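Side-chain contacts in chorismate synthase (Aquifex aeolicus, PDB 1Q1L), which probably converts 5-enolpyruvylshikimate-3-phosphate to chorismate by eliminating phosphate with the help of reduced FMN, the last step on the way to this branch point of aromatic amino acid biosynthesis: residues V146-V151 with L367-A372; S165-I170 with A358-G363; G254-A259 with V269-G274; Q258-I263 with I317-A322. All coordinates share one frame; numbering follows the deposited sequence.

Interaction 1: residues V146-V151 with L367-A372; sequences VAVGAV and LAIVLA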
loop_
_atom_site.group_PDB
_atom_site.type_symbol
_atom_site.label_atom_id
_atom_site.label_comp_id
_atom_site.label_asym_id
_atom_site.label_seq_id
_atom_site.Cartn_x
_atom_site.Cartn_y
_atom_site.Cartn_z
ATOM N N VAL A 146 -18.062 -9.452 7.877
ATOM C CA VAL A 146 -18.643 -9.348 9.211
ATOM C C VAL A 146 -17.759 -10.041 10.247
ATOM O O VAL A 146 -17.647 -9.582 11.383
ATOM C CB VAL A 146 -20.082 -9.940 9.230
ATOM C CG1 VAL A 146 -20.593 -10.063 10.658
ATOM C CG2 VAL A 146 -21.016 -9.037 8.430
ATOM N N ALA A 147 -17.120 -11.138 9.856
ATOM C CA ALA A 147 -16.239 -11.865 10.774
ATOM C C ALA A 147 -15.014 -11.008 11.121
ATOM O O ALA A 147 -14.614 -10.914 12.286
ATOM C CB ALA A 147 -15.802 -13.198 10.144
ATOM N N VAL A 148 -14.408 -10.395 10.108
ATOM C CA VAL A 148 -13.253 -9.532 10.342
ATOM C C VAL A 148 -13.706 -8.356 11.199
ATOM O O VAL A 148 -13.007 -7.937 12.131
ATOM C CB VAL A 148 -12.661 -9.002 9.011
ATOM C CG1 VAL A 148 -11.668 -7.871 9.282
ATOM C CG2 VAL A 148 -11.961 -10.143 8.259
ATOM N N GLY A 149 -14.889 -7.833 10.881
ATOM C CA GLY A 149 -15.432 -6.716 11.631
ATOM C C GLY A 149 -15.740 -7.063 13.075
ATOM O O GLY A 149 -15.606 -6.221 13.968
ATOM N N ALA A 150 -16.155 -8.301 13.320
ATOM C CA ALA A 150 -16.462 -8.733 14.682
ATOM C C ALA A 150 -15.214 -8.621 15.546
ATOM O O ALA A 150 -15.286 -8.252 16.721
ATOM C CB ALA A 150 -16.975 -10.184 14.680
ATOM N N VAL A 151 -14.060 -8.938 14.966
ATOM C CA VAL A 151 -12.808 -8.852 15.711
ATOM C C VAL A 151 -12.496 -7.386 16.005
ATOM O O VAL A 151 -12.099 -7.028 17.114
ATOM C CB VAL A 151 -11.631 -9.484 14.905
ATOM C CG1 VAL A 151 -10.336 -9.391 15.698
ATOM C CG2 VAL A 151 -11.948 -10.941 14.595
ATOM N N LEU A 367 -17.683 -0.136 9.390
ATOM C CA LEU A 367 -17.353 1.011 10.217
ATOM C C LEU A 367 -16.369 0.620 11.321
ATOM O O LEU A 367 -15.478 1.390 11.658
ATOM C CB LEU A 367 -18.612 1.608 10.847
ATOM C CG LEU A 367 -18.314 2.822 11.737
ATOM C CD1 LEU A 367 -17.619 3.902 10.897
ATOM C CD2 LEU A 367 -19.613 3.368 12.344
ATOM N N ALA A 368 -16.540 -0.570 11.891
ATOM C CA ALA A 368 -15.651 -1.029 12.950
ATOM C C ALA A 368 -14.233 -1.248 12.407
ATOM O O ALA A 368 -13.246 -1.002 13.099
ATOM C CB ALA A 368 -16.190 -2.324 13.566
ATOM N N ILE A 369 -14.140 -1.706 11.167
ATOM C CA ILE A 369 -12.837 -1.942 10.551
ATOM C C ILE A 369 -12.114 -0.618 10.314
ATOM O O ILE A 369 -10.931 -0.475 10.629
ATOM C CB ILE A 369 -12.997 -2.701 9.219
ATOM C CG1 ILE A 369 -13.513 -4.121 9.505
ATOM C CG2 ILE A 369 -11.645 -2.784 8.482
ATOM C CD1 ILE A 369 -13.796 -4.932 8.262
ATOM N N VAL A 370 -12.837 0.355 9.772
ATOM C CA VAL A 370 -12.264 1.666 9.498
ATOM C C VAL A 370 -11.817 2.339 10.784
ATOM O O VAL A 370 -10.713 2.886 10.865
ATOM C CB VAL A 370 -13.288 2.581 8.771
ATOM C CG1 VAL A 370 -12.712 3.985 8.580
ATOM C CG2 VAL A 370 -13.626 1.991 7.415
ATOM N N LEU A 371 -12.667 2.285 11.806
ATOM C CA LEU A 371 -12.342 2.927 13.066
ATOM C C LEU A 371 -11.215 2.240 13.812
ATOM O O LEU A 371 -10.372 2.919 14.403
ATOM C CB LEU A 371 -13.586 3.027 13.951
ATOM C CG LEU A 371 -14.692 3.918 13.360
ATOM C CD1 LEU A 371 -15.811 4.092 14.377
ATOM C CD2 LEU A 371 -14.118 5.285 12.994
ATOM N N ALA A 372 -11.198 0.908 13.797
ATOM C CA ALA A 372 -10.139 0.166 14.476
ATOM C C ALA A 372 -8.825 0.509 13.786
ATOM O O ALA A 372 -7.802 0.731 14.436
ATOM C CB ALA A 372 -10.402 -1.348 14.397
#
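The peptide group joining Val148 to Gly149 is the flat surface on which Ile369 rests. CD1 of Ile369 stands almost directly above the plane, 4.1 Å from Gly149 N, while the opposite face is turned into its own helix. The next peptide is met at its oxygen end instead: Ala368 CB lies 4.0 Å from Gly149 O, somewhat off the peptide plane. Here the backbone itself forms the surface, with Ile369 CG1 3.9 Å from Gly149 CA. Ile369 carries its CG1 branch anti to its own carbonyl carbon (chi1 -67°) and extends it fully, which takes the terminal methyl to Val148. Ile369 CD1 meets Val148 CG1 at 3.8 Å, the two side chains crossing nearly at right angles. The side chains that meet are all apolar and the contact is buried, though Ile369 and Ala368 also lie against backbone atoms. The short helical segments pass each other 8.4 Å apart at 45°. Neighbouring helices complete the layer: Val146, Ala147 and Ala150 turn to helix 37-48, Leu367 and Val370 pack on helix 252-261, and Cys152 and Lys153 carry the contact with helix 356-379 one turn further.

Interaction 2: residues S165-I170 with A358-G363; sequences SFVVSI and AASVVG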
loop_
_atom_site.group_PDB
_atom_site.type_symbol
_atom_site.label_atom_id
_atom_site.label_comp_id
_atom_site.label_asym_id
_atom_site.label_seq_id
_atom_site.Cartn_x
_atom_site.Cartn_y
_atom_site.Cartn_z
ATOM N N SER A 165 -26.416 0.172 14.699
ATOM C CA SER A 165 -27.150 0.658 13.543
ATOM C C SER A 165 -28.630 0.300 13.630
ATOM O O SER A 165 -29.080 -0.349 14.573
ATOM C CB SER A 165 -26.571 0.056 12.262
ATOM O OG SER A 165 -26.790 -1.344 12.224
ATOM N N PHE A 166 -29.380 0.732 12.627
ATOM C CA PHE A 166 -30.810 0.453 12.565
ATOM C C PHE A 166 -31.351 0.929 11.234
ATOM O O PHE A 166 -30.833 1.882 10.653
ATOM C CB PHE A 166 -31.542 1.139 13.729
ATOM C CG PHE A 166 -31.165 2.577 13.921
ATOM C CD1 PHE A 166 -31.700 3.567 13.107
ATOM C CD2 PHE A 166 -30.239 2.936 14.893
ATOM C CE1 PHE A 166 -31.313 4.898 13.259
ATOM C CE2 PHE A 166 -29.844 4.260 15.052
ATOM C CZ PHE A 166 -30.382 5.240 14.235
ATOM N N VAL A 167 -32.387 0.257 10.745
ATOM C CA VAL A 167 -32.999 0.609 9.471
ATOM C C VAL A 167 -33.928 1.809 9.640
ATOM O O VAL A 167 -34.647 1.907 10.632
ATOM C CB VAL A 167 -33.800 -0.586 8.911
ATOM C CG1 VAL A 167 -34.461 -0.207 7.597
ATOM C CG2 VAL A 167 -32.876 -1.779 8.720
ATOM N N VAL A 168 -33.911 2.722 8.673
ATOM C CA VAL A 168 -34.758 3.906 8.744
ATOM C C VAL A 168 -35.801 3.954 7.629
ATOM O O VAL A 168 -36.714 4.782 7.657
ATOM C CB VAL A 168 -33.920 5.197 8.701
ATOM C CG1 VAL A 168 -32.955 5.224 9.873
ATOM C CG2 VAL A 168 -33.170 5.288 7.391
ATOM N N SER A 169 -35.663 3.065 6.650
ATOM C CA SER A 169 -36.608 3.012 5.541
ATOM C C SER A 169 -36.435 1.749 4.710
ATOM O O SER A 169 -35.317 1.276 4.501
ATOM C CB SER A 169 -36.442 4.238 4.637
ATOM O OG SER A 169 -35.208 4.201 3.941
ATOM N N ILE A 170 -37.558 1.199 4.263
ATOM C CA ILE A 170 -37.586 0.006 3.418
ATOM C C ILE A 170 -38.596 0.339 2.339
ATOM O O ILE A 170 -39.775 0.543 2.632
ATOM C CB ILE A 170 -38.083 -1.243 4.173
ATOM C CG1 ILE A 170 -37.100 -1.618 5.278
ATOM C CG2 ILE A 170 -38.235 -2.409 3.203
ATOM C CD1 ILE A 170 -37.503 -2.863 6.048
ATOM N N ALA A 358 -29.794 -7.023 6.829
ATOM C CA ALA A 358 -28.483 -7.655 6.787
ATOM C C ALA A 358 -27.446 -6.599 6.419
ATOM O O ALA A 358 -26.382 -6.525 7.031
ATOM C CB ALA A 358 -28.471 -8.780 5.760
ATOM N N ALA A 359 -27.771 -5.777 5.427
ATOM C CA ALA A 359 -26.858 -4.732 4.984
ATOM C C ALA A 359 -26.395 -3.892 6.158
ATOM O O ALA A 359 -25.199 -3.652 6.325
ATOM C CB ALA A 359 -27.527 -3.846 3.939
ATOM N N SER A 360 -27.343 -3.457 6.982
ATOM C CA SER A 360 -27.010 -2.636 8.134
ATOM C C SER A 360 -25.996 -3.330 9.043
ATOM O O SER A 360 -25.131 -2.676 9.618
ATOM C CB SER A 360 -28.272 -2.284 8.929
ATOM O OG SER A 360 -28.840 -3.434 9.528
ATOM N N VAL A 361 -26.092 -4.647 9.173
ATOM C CA VAL A 361 -25.151 -5.370 10.025
ATOM C C VAL A 361 -23.755 -5.374 9.394
ATOM O O VAL A 361 -22.746 -5.328 10.098
ATOM C CB VAL A 361 -25.607 -6.827 10.269
ATOM C CG1 VAL A 361 -24.521 -7.588 11.033
ATOM C CG2 VAL A 361 -26.918 -6.837 11.060
ATOM N N VAL A 362 -23.701 -5.438 8.068
ATOM C CA VAL A 362 -22.427 -5.414 7.358
ATOM C C VAL A 362 -21.881 -3.990 7.483
ATOM O O VAL A 362 -20.667 -3.772 7.553
ATOM C CB VAL A 362 -22.615 -5.767 5.867
ATOM C CG1 VAL A 362 -21.286 -5.649 5.124
ATOM C CG2 VAL A 362 -23.178 -7.186 5.737
ATOM N N GLY A 363 -22.793 -3.020 7.528
ATOM C CA GLY A 363 -22.376 -1.632 7.655
ATOM C C GLY A 363 -21.645 -1.410 8.964
ATOM O O GLY A 363 -20.679 -0.644 9.025
#
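Ser165, on strand 162-170, faces Ser360 of helix 356-379, where helix meets sheet in the beta-alpha-beta sandwich of chorismate synthase. Its OG sits between the backbone N and the carbonyl carbon (chi1 66°), and from there Ser165 OG approaches Ser360 CB at 3.7 Å and Ser360 O at 3.4 Å. These are van der Waals neighbours; the hydrogen bond of this buried hydroxyl goes to Glu364 OE2, further along the same helix. Phe166 turns to the other side of the strand, where its ring meets Tyr193 edge-to-face, and its backbone pairs with Glu232. Val167 sets its side chain along the flank of the contact, at the margin of Ser360, while its backbone bonds to Arg203. At Val168 and Ser169 the strand departs from regular pairing: both residues stand opposite Val230 of strand 229-236, a classic beta bulge. On the helix, Val361 and Val362 lean on Arg47, predicted to bind NADP(+), so this layer probably adjoins that site. Ser360 OG is held by Pro357 O and Arg203 NH2, and the CG2 methyl of Val167 lies 4.4 Å from Ser360 OG, a loose contact.

Interaction 3: residues G254-A259 with V269-G274; sequences GRIAQA and VEIGLG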
loop_
_atom_site.group_PDB
_atom_site.type_symbol
_atom_site.label_atom_id
_atom_site.label_comp_id
_atom_site.label_asym_id
_atom_site.label_seq_id
_atom_site.Cartn_x
_atom_site.Cartn_y
_atom_site.Cartn_z
ATOM N N GLY A 254 -13.656 10.109 3.794
ATOM C CA GLY A 254 -13.398 9.378 2.570
ATOM C C GLY A 254 -13.261 7.900 2.869
ATOM O O GLY A 254 -13.834 7.070 2.167
ATOM N N ARG A 255 -12.512 7.561 3.915
ATOM C CA ARG A 255 -12.323 6.153 4.274
ATOM C C ARG A 255 -13.648 5.488 4.626
ATOM O O ARG A 255 -13.917 4.364 4.212
ATOM C CB ARG A 255 -11.364 6.015 5.452
ATOM C CG ARG A 255 -9.923 6.408 5.145
ATOM C CD ARG A 255 -9.022 5.819 6.214
ATOM N NE ARG A 255 -8.238 6.837 6.885
ATOM C CZ ARG A 255 -7.511 6.620 7.975
ATOM N NH1 ARG A 255 -7.470 5.412 8.526
ATOM N NH2 ARG A 255 -6.828 7.618 8.515
ATOM N N ILE A 256 -14.472 6.175 5.406
ATOM C CA ILE A 256 -15.772 5.630 5.762
ATOM C C ILE A 256 -16.570 5.414 4.480
ATOM O O ILE A 256 -17.167 4.359 4.283
ATOM C CB ILE A 256 -16.545 6.587 6.708
ATOM C CG1 ILE A 256 -15.882 6.589 8.088
ATOM C CG2 ILE A 256 -18.009 6.164 6.809
ATOM C CD1 ILE A 256 -16.482 7.590 9.062
ATOM N N ALA A 257 -16.557 6.411 3.599
ATOM C CA ALA A 257 -17.286 6.336 2.331
ATOM C C ALA A 257 -16.911 5.118 1.489
ATOM O O ALA A 257 -17.783 4.450 0.938
ATOM C CB ALA A 257 -17.055 7.614 1.512
ATOM N N GLN A 258 -15.619 4.836 1.363
ATOM C CA GLN A 258 -15.205 3.682 0.580
ATOM C C GLN A 258 -15.675 2.384 1.211
ATOM O O GLN A 258 -16.159 1.496 0.520
ATOM C CB GLN A 258 -13.684 3.633 0.431
ATOM C CG GLN A 258 -13.188 2.314 -0.159
ATOM C CD GLN A 258 -11.758 2.388 -0.654
ATOM O OE1 GLN A 258 -10.871 2.888 0.041
ATOM N NE2 GLN A 258 -11.524 1.879 -1.862
ATOM N N ALA A 259 -15.516 2.269 2.524
ATOM C CA ALA A 259 -15.919 1.055 3.230
ATOM C C ALA A 259 -17.407 0.765 3.078
ATOM O O ALA A 259 -17.801 -0.392 2.909
ATOM C CB ALA A 259 -15.557 1.161 4.708
ATOM N N VAL A 269 -24.055 7.231 0.242
ATOM C CA VAL A 269 -23.539 7.335 1.595
ATOM C C VAL A 269 -23.444 8.794 2.026
ATOM O O VAL A 269 -22.969 9.650 1.278
ATOM C CB VAL A 269 -22.145 6.682 1.711
ATOM C CG1 VAL A 269 -21.223 7.266 0.674
ATOM C CG2 VAL A 269 -21.569 6.926 3.104
ATOM N N GLU A 270 -23.908 9.073 3.236
ATOM C CA GLU A 270 -23.854 10.422 3.776
ATOM C C GLU A 270 -23.227 10.374 5.151
ATOM O O GLU A 270 -23.440 9.420 5.896
ATOM C CB GLU A 270 -25.260 11.012 3.932
ATOM C CG GLU A 270 -26.032 11.221 2.654
ATOM C CD GLU A 270 -27.438 11.739 2.923
ATOM O OE1 GLU A 270 -27.715 12.900 2.570
ATOM O OE2 GLU A 270 -28.262 10.991 3.496
ATOM N N ILE A 271 -22.446 11.394 5.483
ATOM C CA ILE A 271 -21.863 11.481 6.813
ATOM C C ILE A 271 -22.720 12.545 7.498
ATOM O O ILE A 271 -22.728 13.705 7.087
ATOM C CB ILE A 271 -20.395 11.957 6.787
ATOM C CG1 ILE A 271 -19.528 10.977 5.982
ATOM C CG2 ILE A 271 -19.871 12.080 8.219
ATOM C CD1 ILE A 271 -19.434 9.582 6.571
ATOM N N GLY A 272 -23.456 12.153 8.526
ATOM C CA GLY A 272 -24.301 13.113 9.206
ATOM C C GLY A 272 -25.515 13.460 8.363
ATOM O O GLY A 272 -26.113 12.585 7.738
ATOM N N LEU A 273 -25.865 14.742 8.333
ATOM C CA LEU A 273 -27.025 15.232 7.590
ATOM C C LEU A 273 -26.937 14.936 6.091
ATOM O O LEU A 273 -27.944 14.631 5.455
ATOM C CB LEU A 273 -27.177 16.739 7.826
ATOM C CG LEU A 273 -28.590 17.306 7.998
ATOM C CD1 LEU A 273 -29.332 16.557 9.102
ATOM C CD2 LEU A 273 -28.488 18.791 8.331
ATOM N N GLY A 274 -25.736 15.039 5.528
ATOM C CA GLY A 274 -25.539 14.743 4.114
ATOM C C GLY A 274 -26.148 15.685 3.083
ATOM O O GLY A 274 -25.925 16.894 3.121
#
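Ile256 and Ile271 form the tight half of this helix-on-strand contact, with Ile256 CG2 and Ile271 CD1 just 3.7 Å apart. Ile271 CD1 also comes to 4.2 Å from Ile256 CB, so one methyl of the strand settles against the branch point of the helix residue. With CG1 anti to its carbonyl carbon, Ile271 turns its end at chi2 (-64°), which brings CD1 to Ile256; the two side chains then pass obliquely. Val319, on the adjacent strand, touches both isoleucines. The other half is looser: Ala257 offers a bare CB, and Val269 CG1 stays 4.3 Å from Ala257 CB. This side is not left to solvent. Met261 of the second subunit packs on Ala257, and Val269 and Glu270 pair with an antiparallel strand of that subunit, so the sheet continues across the interface. Beyond Ile271 the chain leaves through a type II' turn, in which Gly272 takes the positive phi that suits glycine. The polar side chains turn from the contact: Glu270 forms a salt bridge with Arg320, and Arg255 with Glu377. What remains between helix and strand is purely hydrocarbon, one close pair and one looser pair, consistent with cohesion by burial and the exclusion of water, with directional bonds and charge pairs kept to the margins.

Interaction 4: residues Q258-I263 with I317-A322; sequences QAMMSI and IVVRVA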
loop_
_atom_site.group_PDB
_atom_site.type_symbol
_atom_site.label_atom_id
_atom_site.label_comp_id
_atom_site.label_asym_id
_atom_site.label_seq_id
_atom_site.Cartn_x
_atom_site.Cartn_y
_atom_site.Cartn_z
ATOM N N GLN A 258 -15.619 4.836 1.363
ATOM C CA GLN A 258 -15.205 3.682 0.580
ATOM C C GLN A 258 -15.675 2.384 1.211
ATOM O O GLN A 258 -16.159 1.496 0.520
ATOM C CB GLN A 258 -13.684 3.633 0.431
ATOM C CG GLN A 258 -13.188 2.314 -0.159
ATOM C CD GLN A 258 -11.758 2.388 -0.654
ATOM O OE1 GLN A 258 -10.871 2.888 0.041
ATOM N NE2 GLN A 258 -11.524 1.879 -1.862
ATOM N N ALA A 259 -15.516 2.269 2.524
ATOM C CA ALA A 259 -15.919 1.055 3.230
ATOM C C ALA A 259 -17.407 0.765 3.078
ATOM O O ALA A 259 -17.801 -0.392 2.909
ATOM C CB ALA A 259 -15.557 1.161 4.708
HETATM N N MSE A 260 -18.238 1.807 3.149
HETATM C CA MSE A 260 -19.686 1.627 3.018
HETATM C C MSE A 260 -20.126 1.374 1.583
HETATM O O MSE A 260 -20.877 0.437 1.311
HETATM C CB MSE A 260 -20.447 2.849 3.552
HETATM C CG MSE A 260 -20.335 3.065 5.041
HETATM SE SE MSE A 260 -20.917 1.524 6.056
HETATM C CE MSE A 260 -20.709 2.290 7.807
HETATM N N MSE A 261 -19.666 2.218 0.667
HETATM C CA MSE A 261 -20.034 2.095 -0.737
HETATM C C MSE A 261 -19.533 0.793 -1.347
HETATM O O MSE A 261 -20.059 0.338 -2.370
HETATM C CB MSE A 261 -19.472 3.270 -1.538
HETATM C CG MSE A 261 -20.084 3.426 -2.910
HETATM SE SE MSE A 261 -21.880 4.192 -2.826
HETATM C CE MSE A 261 -21.371 6.057 -2.739
ATOM N N SER A 262 -18.524 0.187 -0.726
ATOM C CA SER A 262 -17.980 -1.062 -1.245
ATOM C C SER A 262 -18.928 -2.231 -0.978
ATOM O O SER A 262 -18.797 -3.290 -1.582
ATOM C CB SER A 262 -16.602 -1.360 -0.629
ATOM O OG SER A 262 -16.703 -1.761 0.727
ATOM N N ILE A 263 -19.878 -2.041 -0.071
ATOM C CA ILE A 263 -20.836 -3.103 0.242
ATOM C C ILE A 263 -21.767 -3.298 -0.961
ATOM O O ILE A 263 -22.214 -2.332 -1.580
ATOM C CB ILE A 263 -21.673 -2.751 1.500
ATOM C CG1 ILE A 263 -20.744 -2.563 2.700
ATOM C CG2 ILE A 263 -22.686 -3.858 1.797
ATOM C CD1 ILE A 263 -21.437 -1.993 3.940
ATOM N N ILE A 317 -20.109 9.221 15.557
ATOM C CA ILE A 317 -19.894 9.105 14.118
ATOM C C ILE A 317 -21.222 8.592 13.584
ATOM O O ILE A 317 -21.748 7.587 14.068
ATOM C CB ILE A 317 -18.806 8.071 13.768
ATOM C CG1 ILE A 317 -17.491 8.440 14.454
ATOM C CG2 ILE A 317 -18.647 7.991 12.258
ATOM C CD1 ILE A 317 -16.987 9.829 14.126
ATOM N N VAL A 318 -21.779 9.282 12.601
ATOM C CA VAL A 318 -23.061 8.864 12.055
ATOM C C VAL A 318 -22.999 8.820 10.551
ATOM O O VAL A 318 -22.681 9.816 9.900
ATOM C CB VAL A 318 -24.188 9.814 12.488
ATOM C CG1 VAL A 318 -25.515 9.385 11.848
ATOM C CG2 VAL A 318 -24.301 9.813 13.999
ATOM N N VAL A 319 -23.324 7.654 10.006
ATOM C CA VAL A 319 -23.282 7.434 8.571
ATOM C C VAL A 319 -24.618 6.923 8.054
ATOM O O VAL A 319 -25.195 6.003 8.626
ATOM C CB VAL A 319 -22.189 6.393 8.227
ATOM C CG1 VAL A 319 -21.953 6.352 6.749
ATOM C CG2 VAL A 319 -20.916 6.720 8.986
ATOM N N ARG A 320 -25.093 7.507 6.960
ATOM C CA ARG A 320 -26.369 7.103 6.363
ATOM C C ARG A 320 -26.033 6.353 5.076
ATOM O O ARG A 320 -25.259 6.837 4.254
ATOM C CB ARG A 320 -27.227 8.342 6.079
ATOM C CG ARG A 320 -27.191 9.373 7.208
ATOM C CD ARG A 320 -28.341 10.373 7.104
ATOM N NE ARG A 320 -29.632 9.727 7.310
ATOM C CZ ARG A 320 -30.521 9.498 6.350
ATOM N NH1 ARG A 320 -30.274 9.867 5.099
ATOM N NH2 ARG A 320 -31.658 8.880 6.639
ATOM N N VAL A 321 -26.625 5.176 4.909
ATOM C CA VAL A 321 -26.325 4.324 3.769
ATOM C C VAL A 321 -27.551 3.880 2.983
ATOM O O VAL A 321 -28.527 3.393 3.555
ATOM C CB VAL A 321 -25.552 3.075 4.261
ATOM C CG1 VAL A 321 -25.028 2.275 3.089
ATOM C CG2 VAL A 321 -24.412 3.512 5.184
ATOM N N ALA A 322 -27.477 4.026 1.662
ATOM C CA ALA A 322 -28.585 3.666 0.781
ATOM C C ALA A 322 -28.320 2.395 -0.017
ATOM O O ALA A 322 -27.307 2.283 -0.720
ATOM C CB ALA A 322 -28.877 4.825 -0.166
#
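Ser262 OG closes the turn whose Met260 packs against Val319 and Val321, and it has two partners: Ser262 OG donates to Ala259 O at 2.8 Å and also bonds Arg145 NH1. The donor stands well above the carbonyl plane, 48° out of it, as expected of a side chain folding back on its own helical turn. Met260, present as selenomethionine, carries the contact itself. Its chi1 (-67°) sets CG between the valines, and the bend at chi2 (-56°) carries SE alongside Val321. Met260 CG is nearly equidistant from the two, 4.0 Å from Val319 CG1 and 4.1 Å from Val321 CG2. The valines share one rotamer yet offer different methyls, since Met260 lies between them. Met260 SE adds a further touch, 4.1 Å from Val321 CG2, where the side chains meet at about a right angle. Val233 and Leu367 also pack on Met260, so it bridges sheet and helix 356-379. Arg320 leaves from the other face of the strand and forms salt bridges with Glu232 as well as Glu270. Such alternation illustrates a two-faced strand: the helix side is held by dispersion through a flexible, polarisable side chain, while Arg320 on the far side makes charge pairs.

In the fold
Three contacts join helices 252-261 and 356-379 to one antiparallel sheet; interaction 1 joins helix 356-379 to helix 142-157. Interaction 1 spans the longest range of sequence, interaction 2 falls within it, and interactions 3 and 4 fall within both, each starting from helix 252-261. That helix lies across neighbouring strands 266-271 and 317-323, the two contacts' centres about 5 Å apart. Interactions 1 and 3 lie about 16 Å apart by centres, yet Val370 packs on Ala259. Interaction 2 lies about 10 Å from interaction 4, centre to centre, meeting it through Val362 and Ile263. One continuous core thus runs from helix 142-157 through helices 356-379 and 252-261 to the sheet, and at interactions 3 and 4 it reaches the second subunit.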